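Local atomic coordinates of putative DNA-binding protein (Ralstonia eutropha, PDB entry 3HWU), a protein that is of unknown function but belongs to the Plants and Prokaryotes Conserved (PCC) domain family and may bind DNA. Residues L29-R34 with K87-H91; F43-M49 with G114-I120; V72-T78 with A92-D98; S80-G86 with R128-V133. One frame throughout, in Å; residues are numbered along the deposited sequence.

Contact 1: residues L29-R34 with K87-H91; sequences LEQLAR and KPSIH
With CG anti to the carbonyl carbon (chi1 -67°) and the chain extended beyond it, Glu30 carries its CG to 3.6 Å from Ile90 CG1 and holds its carboxylate beside the strand. Ile90 bends back at chi2 (-55°), which turns CD1 to the helix, 4.0 Å from Leu29 CB. No direct hydrogen bond joins the two segments. A water does so instead: it donates to Glu30 OE2 at 2.7 Å and accepts from Ile90 N at 2.9 Å, so the acid gains a polar link to the strand backbone in a mainly apolar contact. Pro88 suits its place as a compact apolar knob. Its CB meets Ala33 CB at 4.0 Å, where the small alanine lets the helix come near, and its CG lies 3.5 Å from Glu30 O. The axes of 29-34 and 87-91 run at 135°, and the helix lies across the sheet. Leu29 and Ile90 both reach Phe43 on strand 40-49, while Ala33 and Ile90 share Ile81 on strand 72-84.

Contact 2: residues F43-M49 with G114-I120; sequences FVGIGFM and GTGSCEI
Phe48 runs alongside the turn at 114-116. Its CB passes 4.4 Å from Gly116 CA, and with CG anti to the backbone N (chi1 -177°) the ring extends so that CD2 lies 3.8 Å from Thr115 N, which sits at the ring edge and in its plane. CE2 meets Thr115 OG1 at 3.7 Å, the two side chains pointing the same way. The backbone of Phe48 holds both sides of the turn: its O accepts from Gly114 N at 2.9 Å, and its N donates to Ser117 O, just past the turn, at 3.1 Å. Between these bonds Thr115 centres an inverse gamma turn. Gly47, lacking a side chain, brings its CA within 3.0 Å of Ser117 O. On the other face Ile46 and Glu119 form a hydrogen-bonded pair, and the Glu119 carboxylate takes Ser80, His91 and Arg131 of the third subunit. Antiparallel pairing of 45-47 with 118-120, ended by a corner at 115-116, belongs to the large sheet of this PCC domain.

Contact 3: residues V72-T78 with A92-D98; sequences VEMANMT and AHGTVTD
Thr95 O is approached by two neighbouring amides of the facing strand, Ala75 N at 2.8 Å and Asn76 N at 3.5 Å. Both bonds are weak, and together they mark a classic beta bulge in the hairpin of strands 72-84 and 87-97. Ala75 takes helix-like backbone angles (phi -66°, psi -30°), which fit the extra residue in and shift the register by one. Regular pairing resumes on both sides: Thr97 N donates to Glu73 O at 2.8 Å, and His93 N to Thr78 O at 2.9 Å. One face is apolar, as the interior requires. There Val72 and Val96 cross at a slant, Val72 CG2 3.7 Å from Val96 CB, and Met74 and Met77, both selenomethionine, lead away from the hairpin to Leu111 and Leu108. The face of Asn76, Thr78 and His93 is polar and meets other subunits: Asn76 ND2 bonds Thr78 OG1 of the third subunit. The backbone O of Met74 accepts from His93 ND1 of that subunit as well. Within the chain, a water sits 2.9 Å from Thr95 OG1, while the Thr78 hydroxyl donates to Asn76 OD1 at 2.7 Å, in the carbonyl plane and on a lone pair.

Contact 4: residues S80-G86 with R128-V133; sequences SIAWKEG and RLDRFV
Arg128 bends at chi2 (78°) and lays its guanidinium flat over one face of the Trp83 indole, the planes 10° apart and NH1 3.2 Å from Trp83 CD2. This cation-pi stack suits an exposed arginine, whose NH2 can still reach Gly86 O through a water. Leu129 O lies at the indole edge and also takes a weak hydrogen bond from the backbone N of Trp83 at 3.0 Å, while Leu129 CB packs against Ala82 CB at 4.3 Å. At Asp130 the backbones make a single bridge. Here the chain enters the C-terminal hairpin of strands 131-134 and 139-142, set against the end of strand 72-84. Arg131 N donates to Trp83 O at 2.9 Å. Its long side chain runs back along strand 72-84, passes its guanidinium face over Ala82 CB, and donates in plane from NH2 to Ser80 OG at 2.8 Å. Glu119 of the second subunit salt-bridges Arg131 NH1 and hydrogen-bonds Ser80 OG. Val133 CG2 lies 3.8 Å from NZ of the extended Lys84.

In the fold
Of the four contacts, the first to begin is contact 1, which closes a long loop by setting helix 25-35 on strand 87-97. Strand 40-49, next in the chain, waits for strand 117-125 in contact 2, which crosses contact 1. Contact 3, the hairpin 72-78 with 92-98, nests inside contact 2 and is bound to it by backbone bonds from Gly47 to Met74 and Met49 to Val72; it crosses contact 1. Contact 4 crosses all three, bringing the C-terminal hairpin to the far end of strand 72-84, about 23 Å between centres from contact 3. Phe43 links contact 2 to contacts 1 and 4 under the helix.

Contact 1: residues L29-R34 with K87-H91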
loop_
_atom_site.group_PDB
_atom_site.type_symbol
_atom_site.label_atom_id
_atom_site.label_comp_id
_atom_site.label_asym_id
_atom_site.label_seq_id
_atom_site.Cartn_x
_atom_site.Cartn_y
_atom_site.Cartn_z
ATOM N N LEU A 29 -7.250 -15.920 -2.330
ATOM C CA LEU A 29 -7.716 -15.164 -1.152
ATOM C C LEU A 29 -9.116 -15.605 -0.691
ATOM O O LEU A 29 -9.381 -15.701 0.512
ATOM C CB LEU A 29 -7.697 -13.668 -1.450
ATOM C CG LEU A 29 -6.290 -13.051 -1.405
ATOM C CD1 LEU A 29 -6.290 -11.688 -2.127
ATOM C CD2 LEU A 29 -5.777 -12.928 0.052
ATOM N N GLU A 30 -10.004 -15.867 -1.650
ATOM C CA GLU A 30 -11.293 -16.471 -1.322
ATOM C C GLU A 30 -11.118 -17.790 -0.602
ATOM O O GLU A 30 -11.810 -18.064 0.396
ATOM C CB GLU A 30 -12.113 -16.691 -2.583
ATOM C CG GLU A 30 -12.567 -15.394 -3.268
ATOM C CD GLU A 30 -13.119 -15.550 -4.696
ATOM O OE1 GLU A 30 -13.032 -16.643 -5.277
ATOM O OE2 GLU A 30 -13.600 -14.515 -5.224
ATOM N N GLN A 31 -10.218 -18.642 -1.113
ATOM C CA GLN A 31 -9.994 -19.922 -0.458
ATOM C C GLN A 31 -9.391 -19.773 0.954
ATOM O O GLN A 31 -9.730 -20.550 1.863
ATOM C CB GLN A 31 -9.104 -20.812 -1.344
ATOM C CG GLN A 31 -9.075 -22.258 -0.837
ATOM C CD GLN A 31 -10.413 -22.919 -0.967
ATOM O OE1 GLN A 31 -11.126 -22.721 -1.968
ATOM N NE2 GLN A 31 -10.804 -23.683 0.057
ATOM N N LEU A 32 -8.466 -18.829 1.146
ATOM C CA LEU A 32 -7.956 -18.578 2.479
ATOM C C LEU A 32 -9.107 -18.167 3.431
ATOM O O LEU A 32 -9.178 -18.611 4.587
ATOM C CB LEU A 32 -6.901 -17.464 2.424
ATOM C CG LEU A 32 -6.260 -17.093 3.769
ATOM C CD1 LEU A 32 -5.294 -18.117 4.266
ATOM C CD2 LEU A 32 -5.541 -15.723 3.648
ATOM N N ALA A 33 -9.977 -17.299 2.937
ATOM C CA ALA A 33 -11.125 -16.854 3.749
ATOM C C ALA A 33 -11.991 -18.037 4.195
ATOM O O ALA A 33 -12.422 -18.124 5.360
ATOM C CB ALA A 33 -11.964 -15.794 2.972
ATOM N N ARG A 34 -12.252 -18.946 3.257
ATOM C CA ARG A 34 -13.040 -20.122 3.568
ATOM C C ARG A 34 -12.300 -21.127 4.462
ATOM O O ARG A 34 -12.923 -21.665 5.390
ATOM C CB ARG A 34 -13.524 -20.801 2.282
ATOM C CG ARG A 34 -14.594 -20.112 1.478
ATOM C CD ARG A 34 -15.120 -21.072 0.387
ATOM N NE ARG A 34 -14.080 -21.325 -0.603
ATOM C CZ ARG A 34 -13.889 -20.570 -1.673
ATOM N NH1 ARG A 34 -14.713 -19.559 -1.919
ATOM N NH2 ARG A 34 -12.895 -20.831 -2.511
ATOM N N LYS A 87 -20.634 -16.166 0.780
ATOM C CA LYS A 87 -19.433 -16.432 -0.008
ATOM C C LYS A 87 -18.420 -15.334 0.252
ATOM O O LYS A 87 -18.808 -14.194 0.523
ATOM C CB LYS A 87 -19.758 -16.429 -1.497
ATOM C CG LYS A 87 -20.804 -17.515 -1.880
ATOM C CD LYS A 87 -20.992 -17.602 -3.382
ATOM C CE LYS A 87 -21.782 -16.465 -3.903
ATOM N N PRO A 88 -17.133 -15.672 0.151
ATOM C CA PRO A 88 -16.151 -14.608 0.313
ATOM C C PRO A 88 -16.301 -13.551 -0.750
ATOM O O PRO A 88 -16.563 -13.864 -1.909
ATOM C CB PRO A 88 -14.802 -15.322 0.205
ATOM C CG PRO A 88 -15.069 -16.715 0.135
ATOM C CD PRO A 88 -16.515 -16.967 -0.101
ATOM N N SER A 89 -16.087 -12.314 -0.342
ATOM C CA SER A 89 -16.242 -11.144 -1.194
ATOM C C SER A 89 -15.003 -10.291 -1.082
ATOM O O SER A 89 -14.786 -9.607 -0.075
ATOM C CB SER A 89 -17.469 -10.347 -0.781
ATOM O OG SER A 89 -17.631 -9.185 -1.561
ATOM N N ILE A 90 -14.096 -10.478 -2.053
ATOM C CA ILE A 90 -12.793 -9.798 -2.046
ATOM C C ILE A 90 -12.968 -8.479 -2.805
ATOM O O ILE A 90 -13.515 -8.423 -3.911
ATOM C CB ILE A 90 -11.691 -10.668 -2.715
ATOM C CG1 ILE A 90 -11.582 -12.071 -2.151
ATOM C CG2 ILE A 90 -10.324 -10.022 -2.624
ATOM C CD1 ILE A 90 -11.376 -12.172 -0.670
ATOM N N HIS A 91 -12.464 -7.398 -2.246
ATOM C CA HIS A 91 -12.470 -6.079 -2.854
ATOM C C HIS A 91 -11.023 -5.673 -2.941
ATOM O O HIS A 91 -10.368 -5.450 -1.914
ATOM C CB HIS A 91 -13.234 -5.081 -1.992
ATOM C CG HIS A 91 -13.317 -3.727 -2.575
ATOM N ND1 HIS A 91 -13.654 -2.606 -1.842
ATOM C CD2 HIS A 91 -13.108 -3.307 -3.843
ATOM C CE1 HIS A 91 -13.683 -1.563 -2.654
ATOM N NE2 HIS A 91 -13.357 -1.965 -3.874
HETATM O O HOH W 1 -14.677 -12.211 -4.241
#

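Contact 2: residues F43-M49 with G114-I120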
loop_
_atom_site.group_PDB
_atom_site.type_symbol
_atom_site.label_atom_id
_atom_site.label_comp_id
_atom_site.label_asym_id
_atom_site.label_seq_id
_atom_site.Cartn_x
_atom_site.Cartn_y
_atom_site.Cartn_z
ATOM N N PHE A 43 -5.699 -6.309 3.411
ATOM C CA PHE A 43 -4.447 -6.815 2.879
ATOM C C PHE A 43 -3.767 -5.845 1.956
ATOM O O PHE A 43 -4.397 -4.970 1.365
ATOM C CB PHE A 43 -4.652 -8.199 2.193
ATOM C CG PHE A 43 -5.619 -8.213 1.037
ATOM C CD1 PHE A 43 -5.220 -7.879 -0.227
ATOM C CD2 PHE A 43 -6.945 -8.567 1.205
ATOM C CE1 PHE A 43 -6.111 -7.852 -1.284
ATOM C CE2 PHE A 43 -7.818 -8.565 0.157
ATOM C CZ PHE A 43 -7.392 -8.215 -1.106
ATOM N N VAL A 44 -2.453 -6.065 1.810
ATOM C CA VAL A 44 -1.634 -5.425 0.788
ATOM C C VAL A 44 -0.739 -6.503 0.159
ATOM O O VAL A 44 -0.552 -7.571 0.731
ATOM C CB VAL A 44 -0.740 -4.280 1.315
ATOM C CG1 VAL A 44 -1.605 -3.080 1.787
ATOM C CG2 VAL A 44 0.169 -4.736 2.431
ATOM N N GLY A 45 -0.219 -6.264 -1.038
ATOM C CA GLY A 45 0.651 -7.225 -1.660
ATOM C C GLY A 45 1.414 -6.692 -2.860
ATOM O O GLY A 45 1.181 -5.565 -3.289
ATOM N N ILE A 46 2.331 -7.529 -3.366
ATOM C CA ILE A 46 3.143 -7.234 -4.546
ATOM C C ILE A 46 3.337 -8.545 -5.292
ATOM O O ILE A 46 3.120 -9.631 -4.748
ATOM C CB ILE A 46 4.545 -6.647 -4.238
ATOM C CG1 ILE A 46 5.366 -7.545 -3.286
ATOM C CG2 ILE A 46 4.414 -5.240 -3.700
ATOM C CD1 ILE A 46 6.843 -7.169 -3.149
ATOM N N GLY A 47 3.725 -8.456 -6.561
ATOM C CA GLY A 47 4.124 -9.677 -7.282
ATOM C C GLY A 47 4.301 -9.430 -8.759
ATOM O O GLY A 47 4.372 -8.280 -9.160
ATOM N N PHE A 48 4.377 -10.485 -9.550
ATOM C CA PHE A 48 4.529 -10.416 -11.000
ATOM C C PHE A 48 3.435 -11.264 -11.612
ATOM O O PHE A 48 3.295 -12.432 -11.239
ATOM C CB PHE A 48 5.884 -10.952 -11.464
ATOM C CG PHE A 48 6.098 -10.837 -12.935
ATOM C CD1 PHE A 48 6.330 -9.614 -13.493
ATOM C CD2 PHE A 48 5.988 -11.928 -13.719
ATOM C CE1 PHE A 48 6.504 -9.502 -14.883
ATOM C CE2 PHE A 48 6.181 -11.855 -15.092
ATOM C CZ PHE A 48 6.397 -10.661 -15.654
HETATM N N MSE A 49 2.647 -10.640 -12.488
HETATM C CA MSE A 49 1.425 -11.243 -13.045
HETATM C C MSE A 49 1.537 -11.572 -14.531
HETATM O O MSE A 49 1.922 -10.731 -15.330
HETATM C CB MSE A 49 0.277 -10.281 -12.869
HETATM C CG MSE A 49 0.009 -9.871 -11.414
HETATM SE SE MSE A 49 -0.396 -11.345 -10.262
HETATM C CE MSE A 49 0.407 -10.615 -8.691
ATOM N N GLY A 114 2.483 -14.783 -12.713
ATOM C CA GLY A 114 3.289 -15.196 -13.846
ATOM C C GLY A 114 4.546 -15.901 -13.434
ATOM O O GLY A 114 4.572 -16.672 -12.465
ATOM N N THR A 115 5.613 -15.639 -14.167
ATOM C CA THR A 115 6.886 -16.270 -13.811
ATOM C C THR A 115 7.529 -15.477 -12.643
ATOM O O THR A 115 8.447 -14.674 -12.787
ATOM C CB THR A 115 7.777 -16.381 -15.003
ATOM O OG1 THR A 115 7.977 -15.086 -15.506
ATOM C CG2 THR A 115 7.159 -17.284 -16.102
ATOM N N GLY A 116 6.974 -15.712 -11.467
ATOM C CA GLY A 116 7.292 -14.919 -10.286
ATOM C C GLY A 116 6.492 -15.454 -9.131
ATOM O O GLY A 116 6.166 -16.654 -9.077
ATOM N N SER A 117 6.115 -14.538 -8.228
ATOM C CA SER A 117 5.325 -14.894 -7.035
ATOM C C SER A 117 4.416 -13.724 -6.681
ATOM O O SER A 117 4.477 -12.676 -7.336
ATOM C CB SER A 117 6.253 -15.235 -5.864
ATOM O OG SER A 117 7.080 -14.150 -5.536
ATOM N N CYS A 118 3.608 -13.877 -5.647
ATOM C CA CYS A 118 2.809 -12.782 -5.109
ATOM C C CYS A 118 2.848 -12.903 -3.589
ATOM O O CYS A 118 2.404 -13.925 -3.052
ATOM C CB CYS A 118 1.372 -12.816 -5.675
ATOM S SG CYS A 118 0.290 -11.590 -4.981
ATOM N N GLU A 119 3.359 -11.874 -2.915
ATOM C CA GLU A 119 3.437 -11.792 -1.462
ATOM C C GLU A 119 2.243 -10.981 -0.986
ATOM O O GLU A 119 2.026 -9.883 -1.483
ATOM C CB GLU A 119 4.718 -11.107 -1.007
ATOM C CG GLU A 119 5.991 -11.815 -1.442
ATOM C CD GLU A 119 7.264 -11.044 -1.153
ATOM O OE1 GLU A 119 7.189 -9.989 -0.508
ATOM O OE2 GLU A 119 8.336 -11.531 -1.561
ATOM N N ILE A 120 1.460 -11.522 -0.046
ATOM C CA ILE A 120 0.247 -10.863 0.431
ATOM C C ILE A 120 0.263 -10.845 1.948
ATOM O O ILE A 120 0.309 -11.919 2.587
ATOM C CB ILE A 120 -1.062 -11.529 -0.072
ATOM C CG1 ILE A 120 -1.028 -11.769 -1.584
ATOM C CG2 ILE A 120 -2.266 -10.647 0.332
ATOM C CD1 ILE A 120 -2.158 -12.680 -2.094
#

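Contact 3: residues V72-T78 with A92-D98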
loop_
_atom_site.group_PDB
_atom_site.type_symbol
_atom_site.label_atom_id
_atom_site.label_comp_id
_atom_site.label_asym_id
_atom_site.label_seq_id
_atom_site.Cartn_x
_atom_site.Cartn_y
_atom_site.Cartn_z
ATOM N N VAL A 72 3.208 -8.198 -16.246
ATOM C CA VAL A 72 3.379 -6.932 -15.551
ATOM C C VAL A 72 3.802 -7.123 -14.098
ATOM O O VAL A 72 3.398 -8.079 -13.432
ATOM C CB VAL A 72 2.107 -6.049 -15.568
ATOM C CG1 VAL A 72 1.887 -5.458 -16.954
ATOM C CG2 VAL A 72 0.890 -6.790 -15.062
ATOM N N GLU A 73 4.661 -6.236 -13.623
ATOM C CA GLU A 73 4.930 -6.134 -12.180
ATOM C C GLU A 73 3.739 -5.485 -11.503
ATOM O O GLU A 73 3.211 -4.503 -12.014
ATOM C CB GLU A 73 6.188 -5.308 -11.923
ATOM C CG GLU A 73 7.514 -6.010 -12.330
ATOM C CD GLU A 73 7.938 -7.138 -11.400
ATOM O OE1 GLU A 73 7.165 -7.545 -10.529
ATOM O OE2 GLU A 73 9.093 -7.612 -11.546
HETATM N N MSE A 74 3.291 -6.042 -10.401
HETATM C CA MSE A 74 2.278 -5.432 -9.578
HETATM C C MSE A 74 2.926 -4.671 -8.437
HETATM O O MSE A 74 3.487 -5.247 -7.494
HETATM C CB MSE A 74 1.315 -6.467 -9.033
HETATM C CG MSE A 74 0.157 -5.826 -8.310
HETATM SE SE MSE A 74 -1.228 -6.999 -7.794
HETATM C CE MSE A 74 -0.237 -7.887 -6.283
ATOM N N ALA A 75 2.993 -3.361 -8.637
ATOM C CA ALA A 75 3.679 -2.469 -7.717
ATOM C C ALA A 75 2.994 -2.393 -6.348
ATOM O O ALA A 75 3.634 -2.204 -5.332
ATOM C CB ALA A 75 3.816 -1.047 -8.344
ATOM N N ASN A 76 1.665 -2.570 -6.346
ATOM C CA ASN A 76 0.902 -2.678 -5.102
ATOM C C ASN A 76 -0.447 -3.259 -5.389
ATOM O O ASN A 76 -1.010 -2.973 -6.433
ATOM C CB ASN A 76 0.730 -1.279 -4.455
ATOM C CG ASN A 76 -0.278 -1.323 -3.316
ATOM O OD1 ASN A 76 -1.492 -1.116 -3.567
ATOM N ND2 ASN A 76 0.169 -1.624 -2.056
HETATM N N MSE A 77 -0.933 -4.041 -4.438
HETATM C CA MSE A 77 -2.341 -4.361 -4.314
HETATM C C MSE A 77 -2.776 -3.961 -2.908
HETATM O O MSE A 77 -1.998 -4.149 -1.961
HETATM C CB MSE A 77 -2.508 -5.877 -4.480
HETATM C CG MSE A 77 -3.956 -6.380 -4.316
HETATM SE SE MSE A 77 -4.197 -8.258 -4.836
HETATM C CE MSE A 77 -3.146 -9.093 -3.463
ATOM N N THR A 78 -4.001 -3.446 -2.781
ATOM C CA THR A 78 -4.573 -3.073 -1.494
ATOM C C THR A 78 -6.014 -3.539 -1.534
ATOM O O THR A 78 -6.703 -3.313 -2.526
ATOM C CB THR A 78 -4.487 -1.548 -1.259
ATOM O OG1 THR A 78 -3.123 -1.131 -1.366
ATOM C CG2 THR A 78 -4.988 -1.148 0.124
ATOM N N ALA A 92 -10.477 -5.620 -4.149
ATOM C CA ALA A 92 -9.065 -5.366 -4.308
ATOM C C ALA A 92 -8.837 -4.350 -5.440
ATOM O O ALA A 92 -9.477 -4.419 -6.492
ATOM C CB ALA A 92 -8.281 -6.670 -4.621
ATOM N N HIS A 93 -7.850 -3.491 -5.226
ATOM C CA HIS A 93 -7.327 -2.593 -6.249
ATOM C C HIS A 93 -5.849 -2.930 -6.453
ATOM O O HIS A 93 -5.167 -3.439 -5.545
ATOM C CB HIS A 93 -7.478 -1.120 -5.848
ATOM C CG HIS A 93 -8.892 -0.625 -5.788
ATOM N ND1 HIS A 93 -9.184 0.704 -5.607
ATOM C CD2 HIS A 93 -10.087 -1.248 -5.891
ATOM C CE1 HIS A 93 -10.488 0.876 -5.676
ATOM N NE2 HIS A 93 -11.061 -0.288 -5.871
ATOM N N GLY A 94 -5.307 -2.553 -7.609
ATOM C CA GLY A 94 -3.915 -2.741 -7.882
ATOM C C GLY A 94 -3.335 -1.706 -8.815
ATOM O O GLY A 94 -4.063 -1.039 -9.524
ATOM N N THR A 95 -2.011 -1.671 -8.843
ATOM C CA THR A 95 -1.197 -0.810 -9.672
ATOM C C THR A 95 -0.152 -1.734 -10.339
ATOM O O THR A 95 0.572 -2.448 -9.631
ATOM C CB THR A 95 -0.435 0.244 -8.785
ATOM O OG1 THR A 95 -1.392 0.949 -7.932
ATOM C CG2 THR A 95 0.369 1.175 -9.584
ATOM N N VAL A 96 -0.089 -1.737 -11.671
ATOM C CA VAL A 96 0.810 -2.594 -12.464
ATOM C C VAL A 96 1.659 -1.739 -13.386
ATOM O O VAL A 96 1.243 -0.648 -13.792
ATOM C CB VAL A 96 0.062 -3.700 -13.257
ATOM C CG1 VAL A 96 -0.637 -4.689 -12.299
ATOM C CG2 VAL A 96 -0.951 -3.135 -14.257
ATOM N N THR A 97 2.839 -2.244 -13.707
ATOM C CA THR A 97 3.768 -1.553 -14.578
ATOM C C THR A 97 4.456 -2.589 -15.479
ATOM O O THR A 97 4.587 -3.768 -15.116
ATOM C CB THR A 97 4.855 -0.793 -13.784
ATOM O OG1 THR A 97 5.653 -1.728 -13.052
ATOM C CG2 THR A 97 4.240 0.238 -12.807
ATOM N N ASP A 98 4.931 -2.132 -16.633
ATOM C CA ASP A 98 5.597 -3.018 -17.589
ATOM C C ASP A 98 6.992 -2.493 -17.899
ATOM O O ASP A 98 7.587 -1.752 -17.130
ATOM C CB ASP A 98 4.761 -3.160 -18.864
ATOM C CG ASP A 98 4.675 -1.866 -19.663
ATOM O OD1 ASP A 98 5.223 -0.838 -19.208
ATOM O OD2 ASP A 98 3.973 -1.889 -20.725
HETATM O O HOH W 2 -2.875 -0.487 -5.908
#

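Contact 4: residues S80-G86 with R128-V133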
loop_
_atom_site.group_PDB
_atom_site.type_symbol
_atom_site.label_atom_id
_atom_site.label_comp_id
_atom_site.label_asym_id
_atom_site.label_seq_id
_atom_site.Cartn_x
_atom_site.Cartn_y
_atom_site.Cartn_z
ATOM N N SER A 80 -9.606 -5.723 0.795
ATOM C CA SER A 80 -10.264 -6.288 1.965
ATOM C C SER A 80 -10.933 -7.601 1.651
ATOM O O SER A 80 -11.346 -7.874 0.527
ATOM C CB SER A 80 -11.293 -5.328 2.559
ATOM O OG SER A 80 -12.306 -5.007 1.625
ATOM N N ILE A 81 -11.040 -8.417 2.708
ATOM C CA ILE A 81 -11.832 -9.665 2.720
ATOM C C ILE A 81 -13.062 -9.454 3.564
ATOM O O ILE A 81 -12.971 -9.024 4.727
ATOM C CB ILE A 81 -11.041 -10.836 3.317
ATOM C CG1 ILE A 81 -9.725 -11.052 2.538
ATOM C CG2 ILE A 81 -11.855 -12.133 3.313
ATOM C CD1 ILE A 81 -8.818 -12.218 3.065
ATOM N N ALA A 82 -14.221 -9.746 2.982
ATOM C CA ALA A 82 -15.483 -9.762 3.685
ATOM C C ALA A 82 -16.360 -10.821 3.000
ATOM O O ALA A 82 -15.841 -11.700 2.312
ATOM C CB ALA A 82 -16.126 -8.372 3.758
ATOM N N TRP A 83 -17.658 -10.766 3.262
ATOM C CA TRP A 83 -18.602 -11.807 2.840
ATOM C C TRP A 83 -19.813 -11.200 2.167
ATOM O O TRP A 83 -20.183 -10.074 2.453
ATOM C CB TRP A 83 -19.017 -12.660 4.046
ATOM C CG TRP A 83 -17.817 -13.294 4.661
ATOM C CD1 TRP A 83 -16.964 -12.725 5.568
ATOM C CD2 TRP A 83 -17.264 -14.586 4.341
ATOM N NE1 TRP A 83 -15.930 -13.571 5.810
ATOM C CE2 TRP A 83 -16.097 -14.731 5.098
ATOM C CE3 TRP A 83 -17.686 -15.649 3.543
ATOM C CZ2 TRP A 83 -15.320 -15.869 5.067
ATOM C CZ3 TRP A 83 -16.918 -16.790 3.517
ATOM C CH2 TRP A 83 -15.756 -16.901 4.277
ATOM N N LYS A 84 -20.419 -11.952 1.258
ATOM C CA LYS A 84 -21.689 -11.548 0.698
ATOM C C LYS A 84 -22.451 -12.808 0.326
ATOM O O LYS A 84 -21.965 -13.667 -0.409
ATOM C CB LYS A 84 -21.490 -10.625 -0.513
ATOM C CG LYS A 84 -22.832 -10.123 -1.080
ATOM C CD LYS A 84 -22.664 -8.992 -2.040
ATOM C CE LYS A 84 -24.057 -8.530 -2.615
ATOM N NZ LYS A 84 -23.970 -7.616 -3.793
ATOM N N GLU A 85 -23.650 -12.928 0.889
ATOM C CA GLU A 85 -24.513 -14.100 0.601
ATOM C C GLU A 85 -23.781 -15.393 0.886
ATOM O O GLU A 85 -23.866 -16.370 0.124
ATOM C CB GLU A 85 -25.006 -14.022 -0.838
ATOM C CG GLU A 85 -26.021 -12.924 -0.968
ATOM C CD GLU A 85 -26.156 -12.351 -2.345
ATOM O OE1 GLU A 85 -25.685 -12.971 -3.348
ATOM O OE2 GLU A 85 -26.770 -11.266 -2.423
ATOM N N GLY A 86 -23.029 -15.385 1.982
ATOM C CA GLY A 86 -22.345 -16.565 2.444
ATOM C C GLY A 86 -21.030 -16.938 1.781
ATOM O O GLY A 86 -20.411 -17.946 2.137
ATOM N N ARG A 128 -17.155 -10.532 11.875
ATOM C CA ARG A 128 -17.668 -11.018 10.617
ATOM C C ARG A 128 -18.371 -9.868 9.909
ATOM O O ARG A 128 -19.378 -9.345 10.418
ATOM C CB ARG A 128 -18.609 -12.228 10.864
ATOM C CG ARG A 128 -19.380 -12.778 9.651
ATOM C CD ARG A 128 -18.581 -13.642 8.741
ATOM N NE ARG A 128 -19.532 -14.055 7.694
ATOM C CZ ARG A 128 -19.391 -15.095 6.908
ATOM N NH1 ARG A 128 -18.373 -15.896 7.037
ATOM N NH2 ARG A 128 -20.332 -15.343 5.985
ATOM N N LEU A 129 -17.877 -9.490 8.719
ATOM C CA LEU A 129 -18.436 -8.360 7.990
ATOM C C LEU A 129 -19.011 -8.793 6.649
ATOM O O LEU A 129 -18.402 -9.593 5.932
ATOM C CB LEU A 129 -17.386 -7.270 7.759
ATOM C CG LEU A 129 -16.682 -6.658 8.956
ATOM C CD1 LEU A 129 -15.683 -5.564 8.464
ATOM C CD2 LEU A 129 -17.672 -6.155 9.991
ATOM N N ASP A 130 -20.197 -8.277 6.311
ATOM C CA ASP A 130 -20.731 -8.440 4.964
ATOM C C ASP A 130 -20.644 -7.133 4.182
ATOM O O ASP A 130 -20.534 -6.039 4.751
ATOM C CB ASP A 130 -22.182 -8.941 4.961
ATOM C CG ASP A 130 -22.288 -10.417 5.265
ATOM O OD1 ASP A 130 -21.747 -10.827 6.347
ATOM O OD2 ASP A 130 -22.889 -11.145 4.417
ATOM N N ARG A 131 -20.624 -7.283 2.872
ATOM C CA ARG A 131 -20.800 -6.186 1.956
ATOM C C ARG A 131 -22.259 -6.165 1.550
ATOM O O ARG A 131 -22.918 -7.225 1.488
ATOM C CB ARG A 131 -19.994 -6.413 0.689
ATOM C CG ARG A 131 -18.576 -6.494 0.861
ATOM C CD ARG A 131 -17.734 -6.264 -0.503
ATOM N NE ARG A 131 -16.443 -6.790 -0.222
ATOM C CZ ARG A 131 -15.466 -6.095 0.375
ATOM N NH1 ARG A 131 -15.574 -4.794 0.578
ATOM N NH2 ARG A 131 -14.392 -6.732 0.774
ATOM N N PHE A 132 -22.758 -4.984 1.246
ATOM C CA PHE A 132 -24.178 -4.820 0.867
ATOM C C PHE A 132 -24.225 -3.760 -0.214
ATOM O O PHE A 132 -23.371 -2.879 -0.283
ATOM C CB PHE A 132 -25.018 -4.349 2.106
ATOM C CG PHE A 132 -24.660 -2.953 2.581
ATOM C CD1 PHE A 132 -23.514 -2.762 3.398
ATOM C CD2 PHE A 132 -25.395 -1.817 2.183
ATOM C CE1 PHE A 132 -23.084 -1.468 3.776
ATOM C CE2 PHE A 132 -25.002 -0.526 2.594
ATOM C CZ PHE A 132 -23.865 -0.346 3.387
ATOM N N VAL A 133 -25.298 -3.753 -1.000
ATOM C CA VAL A 133 -25.516 -2.707 -1.977
ATOM C C VAL A 133 -26.064 -1.477 -1.272
ATOM O O VAL A 133 -27.108 -1.540 -0.636
ATOM C CB VAL A 133 -26.486 -3.152 -3.105
ATOM C CG1 VAL A 133 -26.618 -2.028 -4.104
ATOM C CG2 VAL A 133 -25.955 -4.429 -3.758
HETATM O O HOH W 3 -24.618 -11.039 2.738
HETATM O O HOH W 4 -22.588 -13.720 4.344
HETATM O O HOH W 5 -20.164 -18.012 4.985
#